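PDB 3SKV: SsfX3 from Streptomyces sp. SF2575, which probably transfers a salicylyl group onto a tetracycline intermediate, as a GDSL/SGNH-family acyltransferase of a tetracycline biosynthetic pathway. Local coordinates for residues Leu57-Ala62 with Ala80-Val85; Tyr100-Pro105 with Thr161-Arg166. The protein carries 1 engineered substitution. All blocks are in the same frame, centred on the assembly; numbering follows the deposited sequence.

Contact 1 of 2, residues Leu57-Ala62 with Ala80-Val85; sequences LAPWRA and AQTSGV
The side chain of Arg-61 leaves the backbone with CG anti to its carbonyl carbon (chi1 -71°), runs straight through chi2 and then bends at chi3 (-67°), a shape that turns the guanidinium back onto the loop 80-85. There NE donates to Gln-81 O at 2.9 Å, almost in line with the carbonyl and somewhat tilted from the guanidinium plane, while NH2 adds a weak bond to the same oxygen. A long, flexible arginine suits this place because its methylenes can cover Val-85 while its N-H groups reach backbone carbonyls. Arg-61 CG lies 3.9 Å from Val-85 CG2, and CB of Ser-83 rests 3.7 Å above the guanidinium plane, toward its rim. NH1 bonds to Ser-222 O, which ties the side chain to strand 219-223, in the GDSL-like part of the chain.

Trp-60 presents one face of its indole to the small methyl of Ala-80, a CH-pi contact with CB 3.9 Å from the centroid of the six-membered ring and nearly over its centre. Pro-59 adds a rigid apolar surface: its CB meets Val-85 CG1 at 3.9 Å, and its CG and CD pack on the methyl of Thr-82, whose OG1 bonds to Pro-160 O. One water donates to Pro-59 O and, weakly, to Gln-81 O, bridging the two backbones.

Gly-84, with positive phi, occupies the third position of a type II beta turn, Thr-82 to Val-85, closed by a bond from Val-85 N to Thr-82 O. The end of strand 56-60 and Arg-61 are thus fastened to a loop ending in this turn, in the N-terminal domain, presumably the jelly-roll part.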
ATOM      1  N   LEU A  57     -11.728  -9.663  13.472  1.00 27.31           N
ATOM      2  CA  LEU A  57     -11.960  -8.908  12.272  1.00 26.10           C
ATOM      3  C   LEU A  57     -10.643  -8.715  11.537  1.00 26.96           C
ATOM      4  O   LEU A  57      -9.733  -8.103  12.066  1.00 28.03           O
ATOM      5  CB  LEU A  57     -12.658  -7.553  12.640  1.00 25.83           C
ATOM      6  CG  LEU A  57     -13.335  -6.729  11.528  1.00 29.95           C
ATOM      7  CD1 LEU A  57     -12.326  -5.874  10.789  1.00 31.01           C
ATOM      8  CD2 LEU A  57     -14.130  -7.612  10.566  1.00 31.63           C
ATOM      9  N   ALA A  58     -10.529  -9.284  10.351  1.00 22.16           N
ATOM     10  CA  ALA A  58      -9.338  -9.168   9.508  1.00 20.49           C
ATOM     11  C   ALA A  58      -9.572  -8.248   8.296  1.00 22.71           C
ATOM     12  O   ALA A  58     -10.401  -8.560   7.439  1.00 21.10           O
ATOM     13  CB  ALA A  58      -8.909 -10.541   9.023  1.00 21.25           C
ATOM     14  N   PRO A  59      -8.863  -7.122   8.178  1.00 22.17           N
ATOM     15  CA  PRO A  59      -9.016  -6.285   6.969  1.00 21.84           C
ATOM     16  C   PRO A  59      -8.254  -6.984   5.825  1.00 28.74           C
ATOM     17  O   PRO A  59      -7.171  -7.559   6.058  1.00 29.69           O
ATOM     18  CB  PRO A  59      -8.353  -4.946   7.350  1.00 21.85           C
ATOM     19  CG  PRO A  59      -7.952  -5.072   8.791  1.00 27.98           C
ATOM     20  CD  PRO A  59      -7.849  -6.549   9.084  1.00 24.80           C
ATOM     21  N   TRP A  60      -8.851  -7.002   4.614  1.00 23.61           N
ATOM     22  CA  TRP A  60      -8.246  -7.595   3.418  1.00 22.99           C
ATOM     23  C   TRP A  60      -8.096  -6.550   2.345  1.00 28.07           C
ATOM     24  O   TRP A  60      -8.897  -5.623   2.255  1.00 27.03           O
ATOM     25  CB  TRP A  60      -9.082  -8.758   2.880  1.00 21.21           C
ATOM     26  CG  TRP A  60      -8.944 -10.041   3.651  1.00 21.37           C
ATOM     27  CD1 TRP A  60      -9.422 -10.307   4.902  1.00 23.85           C
ATOM     28  CD2 TRP A  60      -8.421 -11.277   3.147  1.00 21.57           C
ATOM     29  NE1 TRP A  60      -9.150 -11.615   5.245  1.00 24.18           N
ATOM     30  CE2 TRP A  60      -8.574 -12.246   4.170  1.00 26.07           C
ATOM     31  CE3 TRP A  60      -7.856 -11.666   1.918  1.00 22.42           C
ATOM     32  CZ2 TRP A  60      -8.150 -13.572   4.012  1.00 26.02           C
ATOM     33  CZ3 TRP A  60      -7.422 -12.977   1.767  1.00 24.75           C
ATOM     34  CH2 TRP A  60      -7.553 -13.910   2.809  1.00 25.71           C
ATOM     35  N   ARG A  61      -7.076  -6.707   1.517  1.00 27.09           N
ATOM     36  CA  ARG A  61      -6.833  -5.795   0.403  1.00 27.20           C
ATOM     37  C   ARG A  61      -7.304  -6.380  -0.944  1.00 33.10           C
ATOM     38  O   ARG A  61      -6.869  -5.961  -1.997  1.00 33.57           O
ATOM     39  CB  ARG A  61      -5.389  -5.310   0.393  1.00 26.01           C
ATOM     40  CG  ARG A  61      -5.115  -4.345   1.537  1.00 33.41           C
ATOM     41  CD  ARG A  61      -3.770  -3.703   1.354  1.00 35.86           C
ATOM     42  NE  ARG A  61      -2.707  -4.683   1.507  1.00 39.10           N
ATOM     43  CZ  ARG A  61      -1.636  -4.774   0.728  1.00 45.67           C
ATOM     44  NH1 ARG A  61      -1.451  -3.906  -0.262  1.00 31.33           N
ATOM     45  NH2 ARG A  61      -0.742  -5.730   0.932  1.00 27.59           N
ATOM     46  N   ALA A  62      -8.248  -7.313  -0.883  1.00 31.92           N
ATOM     47  CA  ALA A  62      -8.936  -7.965  -1.999  1.00 33.72           C
ATOM     48  C   ALA A  62     -10.232  -8.594  -1.426  1.00 36.58           C
ATOM     49  O   ALA A  62     -10.291  -8.733  -0.203  1.00 36.45           O
ATOM     50  CB  ALA A  62      -8.054  -9.036  -2.610  1.00 35.49           C
ATOM     51  N   ALA A  80      -4.161 -10.407   2.827  1.00 28.54           N
ATOM     52  CA  ALA A  80      -4.553 -10.039   4.193  1.00 27.48           C
ATOM     53  C   ALA A  80      -3.479  -9.269   4.957  1.00 31.41           C
ATOM     54  O   ALA A  80      -3.691  -8.894   6.113  1.00 32.98           O
ATOM     55  CB  ALA A  80      -5.008 -11.266   4.989  1.00 28.68           C
ATOM     56  N   GLN A  81      -2.356  -8.982   4.319  1.00 27.76           N
ATOM     57  CA  GLN A  81      -1.312  -8.175   4.958  1.00 27.68           C
ATOM     58  C   GLN A  81      -1.790  -6.739   4.939  1.00 31.62           C
ATOM     59  O   GLN A  81      -2.215  -6.237   3.891  1.00 30.85           O
ATOM     60  CB  GLN A  81       0.040  -8.356   4.290  1.00 29.83           C
ATOM     61  CG  GLN A  81       0.689  -9.686   4.675  1.00 37.34           C
ATOM     62  CD  GLN A  81       1.943  -9.972   3.891  1.00 62.99           C
ATOM     63  OE1 GLN A  81       2.529  -9.094   3.234  1.00 55.30           O
ATOM     64  NE2 GLN A  81       2.366 -11.228   3.930  1.00 68.31           N
ATOM     65  N   THR A  82      -1.833  -6.129   6.126  1.00 27.78           N
ATOM     66  CA  THR A  82      -2.438  -4.823   6.400  1.00 26.24           C
ATOM     67  C   THR A  82      -1.654  -3.561   5.968  1.00 30.88           C
ATOM     68  O   THR A  82      -1.825  -2.481   6.552  1.00 29.02           O
ATOM     69  CB  THR A  82      -3.009  -4.810   7.793  1.00 24.86           C
ATOM     70  OG1 THR A  82      -1.951  -5.107   8.692  1.00 29.97           O
ATOM     71  CG2 THR A  82      -4.131  -5.817   7.966  1.00 24.05           C
ATOM     72  N   SER A  83      -0.883  -3.695   4.882  1.00 27.45           N
ATOM     73  CA  SER A  83      -0.079  -2.640   4.285  1.00 28.06           C
ATOM     74  C   SER A  83      -0.954  -1.508   3.695  1.00 30.19           C
ATOM     75  O   SER A  83      -1.787  -1.742   2.804  1.00 28.06           O
ATOM     76  CB  SER A  83       0.826  -3.238   3.219  1.00 33.19           C
ATOM     77  OG  SER A  83       1.953  -2.398   3.049  1.00 51.89           O
ATOM     78  N   GLY A  84      -0.781  -0.303   4.244  1.00 26.64           N
ATOM     79  CA  GLY A  84      -1.550   0.881   3.856  1.00 25.71           C
ATOM     80  C   GLY A  84      -2.949   0.897   4.458  1.00 24.84           C
ATOM     81  O   GLY A  84      -3.758   1.760   4.125  1.00 21.35           O
ATOM     82  N   VAL A  85      -3.250  -0.071   5.337  1.00 20.67           N
ATOM     83  CA  VAL A  85      -4.566  -0.150   5.980  1.00 18.96           C
ATOM     84  C   VAL A  85      -4.551   0.686   7.260  1.00 23.16           C
ATOM     85  O   VAL A  85      -3.603   0.620   8.060  1.00 22.13           O
ATOM     86  CB  VAL A  85      -5.049  -1.614   6.241  1.00 20.62           C
ATOM     87  CG1 VAL A  85      -6.410  -1.640   6.972  1.00 19.84           C
ATOM     88  CG2 VAL A  85      -5.111  -2.423   4.945  1.00 19.76           C
TER
HETATM   89  O   HOH W   1      -5.039  -6.255   4.383  1.00 28.91           O

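Contact 2 of 2, residues Tyr100-Pro105 with Thr161-Arg166; sequences YEAVGP and TLLQFR
Val-103 N donates to Gln-164 O at 2.8 Å, the shortest polar bond between strands 100-103 and 164-166. The same residue pair is closed from the other side by Gln-164 N bonding to Val-103 O. Two residues along, Glu-101 and Arg-166 form the next hydrogen-bonded pair of this antiparallel ladder; its bond from Arg-166 N to Glu-101 O is nearly straight (168°), whereas Glu-101 N to Arg-166 O is longer, at 3.2 Å.

The side chains of that pair stand alongside each other on one face of the sheet. Glu-101, extended with CG anti to the backbone N (chi1 -168°), brings OE1 within 3.0 Å of Arg-166 NH1 in a salt bridge. The carboxylate reaches the edge of the guanidinium, yet the two planes are 77° apart. Beta-branched Val-103 shares this face and sets CG2 3.8 Å from Arg-166 NH2.

Ala-102 and its partner Phe-165 point to the other face. The methyl of Ala-102 is small enough to leave room for Leu-163, whose CD2 lies 3.9 Å from Ala-102 CB. Phe-165 CZ touches Tyr-100 CB at 3.5 Å; the two rings are near parallel, but slid so far that they hardly overlap. Beyond the strand end, Pro-105 CD rests against Leu-162 O.

Tyr-100 reaches on to strand 141-145, packing on Ala-141 and Leu-143 and bonding through OH to Lys-136 N. On the face of the salt bridge, Trp-56 of strand 56-60 touches both Glu-101 and Arg-166. Strand 96-103 thus lies between 164-172 and 141-145 in an antiparallel sheet.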
ATOM      1  N   TYR A 100      -5.632  -7.622  19.775  1.00 23.91           N
ATOM      2  CA  TYR A 100      -5.199  -8.019  18.452  1.00 23.55           C
ATOM      3  C   TYR A 100      -4.436  -9.333  18.409  1.00 29.37           C
ATOM      4  O   TYR A 100      -4.056  -9.913  19.434  1.00 28.55           O
ATOM      5  CB  TYR A 100      -4.299  -6.886  17.870  1.00 23.45           C
ATOM      6  CG  TYR A 100      -2.923  -6.823  18.513  1.00 23.84           C
ATOM      7  CD1 TYR A 100      -2.724  -6.150  19.712  1.00 25.17           C
ATOM      8  CD2 TYR A 100      -1.827  -7.470  17.938  1.00 24.06           C
ATOM      9  CE1 TYR A 100      -1.469  -6.118  20.324  1.00 25.42           C
ATOM     10  CE2 TYR A 100      -0.564  -7.435  18.537  1.00 25.08           C
ATOM     11  CZ  TYR A 100      -0.391  -6.763  19.734  1.00 33.99           C
ATOM     12  OH  TYR A 100       0.853  -6.725  20.334  1.00 35.94           O
ATOM     13  N   GLU A 101      -4.140  -9.743  17.178  1.00 28.82           N
ATOM     14  CA  GLU A 101      -3.326 -10.899  16.839  1.00 29.66           C
ATOM     15  C   GLU A 101      -2.636 -10.520  15.534  1.00 33.84           C
ATOM     16  O   GLU A 101      -3.308 -10.092  14.586  1.00 31.71           O
ATOM     17  CB  GLU A 101      -4.173 -12.166  16.688  1.00 31.56           C
ATOM     18  CG  GLU A 101      -3.307 -13.422  16.630  1.00 48.07           C
ATOM     19  CD  GLU A 101      -3.979 -14.716  16.208  1.00 73.03           C
ATOM     20  OE1 GLU A 101      -5.122 -14.667  15.693  1.00 67.69           O
ATOM     21  OE2 GLU A 101      -3.341 -15.782  16.374  1.00 67.86           O
ATOM     22  N   ALA A 102      -1.293 -10.586  15.520  1.00 32.14           N
ATOM     23  CA  ALA A 102      -0.488 -10.255  14.336  1.00 31.93           C
ATOM     24  C   ALA A 102       0.245 -11.498  13.857  1.00 38.56           C
ATOM     25  O   ALA A 102       1.011 -12.105  14.614  1.00 38.42           O
ATOM     26  CB  ALA A 102       0.482  -9.118  14.632  1.00 31.56           C
ATOM     27  N   VAL A 103      -0.063 -11.923  12.628  1.00 37.46           N
ATOM     28  CA  VAL A 103       0.535 -13.135  12.062  1.00 40.81           C
ATOM     29  C   VAL A 103       1.521 -12.774  10.948  1.00 48.47           C
ATOM     30  O   VAL A 103       1.134 -12.179   9.931  1.00 48.47           O
ATOM     31  CB  VAL A 103      -0.514 -14.179  11.580  1.00 44.79           C
ATOM     32  CG1 VAL A 103       0.151 -15.497  11.256  1.00 46.67           C
ATOM     33  CG2 VAL A 103      -1.608 -14.394  12.609  1.00 44.45           C
ATOM     34  N   GLY A 104       2.775 -13.154  11.152  1.00 46.81           N
ATOM     35  CA  GLY A 104       3.831 -12.938  10.176  1.00 48.14           C
ATOM     36  C   GLY A 104       3.815 -14.013   9.107  1.00 57.62           C
ATOM     37  O   GLY A 104       3.189 -15.063   9.308  1.00 56.13           O
ATOM     38  N   PRO A 105       4.508 -13.790   7.955  1.00 60.93           N
ATOM     39  CA  PRO A 105       4.545 -14.830   6.900  1.00 63.58           C
ATOM     40  C   PRO A 105       5.257 -16.104   7.355  1.00 74.59           C
ATOM     41  O   PRO A 105       6.244 -16.025   8.098  1.00 74.98           O
ATOM     42  CB  PRO A 105       5.263 -14.141   5.725  1.00 65.03           C
ATOM     43  CG  PRO A 105       5.287 -12.674   6.063  1.00 67.78           C
ATOM     44  CD  PRO A 105       5.300 -12.605   7.562  1.00 62.94           C
ATOM     45  N   THR A 161       2.721  -3.257   8.133  1.00 35.85           N
ATOM     46  CA  THR A 161       2.968  -3.414   6.705  1.00 37.52           C
ATOM     47  C   THR A 161       3.263  -4.800   6.138  1.00 46.20           C
ATOM     48  O   THR A 161       2.872  -5.067   4.998  1.00 48.70           O
ATOM     49  CB  THR A 161       3.946  -2.339   6.198  1.00 42.71           C
ATOM     50  OG1 THR A 161       5.082  -2.298   7.058  1.00 49.75           O
ATOM     51  CG2 THR A 161       3.314  -0.953   6.120  1.00 35.18           C
ATOM     52  N   LEU A 162       3.963  -5.669   6.870  1.00 43.46           N
ATOM     53  CA  LEU A 162       4.314  -6.994   6.331  1.00 44.97           C
ATOM     54  C   LEU A 162       3.673  -8.155   7.117  1.00 46.55           C
ATOM     55  O   LEU A 162       4.196  -9.283   7.124  1.00 49.26           O
ATOM     56  CB  LEU A 162       5.858  -7.120   6.291  1.00 47.47           C
ATOM     57  CG  LEU A 162       6.590  -5.995   5.531  1.00 53.79           C
ATOM     58  CD1 LEU A 162       8.008  -5.763   6.075  1.00 55.12           C
ATOM     59  CD2 LEU A 162       6.524  -6.212   4.022  1.00 57.77           C
ATOM     60  N   LEU A 163       2.526  -7.872   7.755  1.00 36.78           N
ATOM     61  CA  LEU A 163       1.833  -8.784   8.638  1.00 35.51           C
ATOM     62  C   LEU A 163       0.344  -8.817   8.393  1.00 35.93           C
ATOM     63  O   LEU A 163      -0.247  -7.819   7.990  1.00 34.05           O
ATOM     64  CB  LEU A 163       2.010  -8.208  10.055  1.00 36.13           C
ATOM     65  CG  LEU A 163       3.053  -8.752  11.046  1.00 42.74           C
ATOM     66  CD1 LEU A 163       4.415  -8.966  10.433  1.00 44.29           C
ATOM     67  CD2 LEU A 163       3.200  -7.784  12.188  1.00 43.52           C
ATOM     68  N   GLN A 164      -0.287  -9.921   8.784  1.00 31.49           N
ATOM     69  CA  GLN A 164      -1.741 -10.027   8.818  1.00 29.73           C
ATOM     70  C   GLN A 164      -2.120  -9.553  10.235  1.00 33.41           C
ATOM     71  O   GLN A 164      -1.536 -10.006  11.215  1.00 35.72           O
ATOM     72  CB  GLN A 164      -2.205 -11.466   8.589  1.00 30.90           C
ATOM     73  CG  GLN A 164      -1.946 -11.959   7.183  1.00 36.10           C
ATOM     74  CD  GLN A 164      -2.373 -13.398   6.998  1.00 48.07           C
ATOM     75  OE1 GLN A 164      -3.352 -13.884   7.581  1.00 39.85           O
ATOM     76  NE2 GLN A 164      -1.691 -14.091   6.113  1.00 36.48           N
ATOM     77  N   PHE A 165      -3.014  -8.600  10.340  1.00 29.12           N
ATOM     78  CA  PHE A 165      -3.415  -8.029  11.634  1.00 28.79           C
ATOM     79  C   PHE A 165      -4.919  -8.198  11.828  1.00 34.12           C
ATOM     80  O   PHE A 165      -5.681  -7.775  10.967  1.00 34.91           O
ATOM     81  CB  PHE A 165      -3.042  -6.538  11.674  1.00 28.72           C
ATOM     82  CG  PHE A 165      -3.291  -5.837  12.993  1.00 28.03           C
ATOM     83  CD1 PHE A 165      -2.293  -5.775  13.966  1.00 28.89           C
ATOM     84  CD2 PHE A 165      -4.494  -5.174  13.229  1.00 26.96           C
ATOM     85  CE1 PHE A 165      -2.507  -5.098  15.160  1.00 29.82           C
ATOM     86  CE2 PHE A 165      -4.718  -4.508  14.431  1.00 30.09           C
ATOM     87  CZ  PHE A 165      -3.717  -4.453  15.383  1.00 29.88           C
ATOM     88  N   ARG A 166      -5.344  -8.827  12.933  1.00 28.64           N
ATOM     89  CA  ARG A 166      -6.766  -9.059  13.245  1.00 27.90           C
ATOM     90  C   ARG A 166      -7.105  -8.337  14.540  1.00 31.79           C
ATOM     91  O   ARG A 166      -6.229  -8.195  15.388  1.00 32.34           O
ATOM     92  CB  ARG A 166      -7.093 -10.579  13.370  1.00 31.08           C
ATOM     93  CG  ARG A 166      -6.408 -11.423  12.311  1.00 48.03           C
ATOM     94  CD  ARG A 166      -7.040 -12.759  12.022  1.00 62.34           C
ATOM     95  NE  ARG A 166      -6.184 -13.525  11.108  1.00 70.51           N
ATOM     96  CZ  ARG A 166      -5.396 -14.537  11.470  1.00 84.22           C
ATOM     97  NH1 ARG A 166      -5.334 -14.920  12.738  1.00 77.36           N
ATOM     98  NH2 ARG A 166      -4.666 -15.174  10.562  1.00 69.34           N
TER

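Contact 1 closes first along the chain and contact 2 follows, both within the N-terminal domain, their centres about 9 Å apart. They meet directly: Thr-82 N lies 3.0 Å from Leu-163 O, a probable hydrogen bond, and Pro-59 and Ser-83 pack against the backbone of 161-166. The loop 80-85 therefore sits between strand 56-60 and strand 164-172, and leads into strand 86-91 of another sheet of the domain. Contact 2 joins two adjacent strands of one sheet, whereas contact 1 joins a strand end to a loop. Arg-61 and Leu-162 also touch the GDSL-like part of the chain, consistent with this region lying at the junction of the two domains.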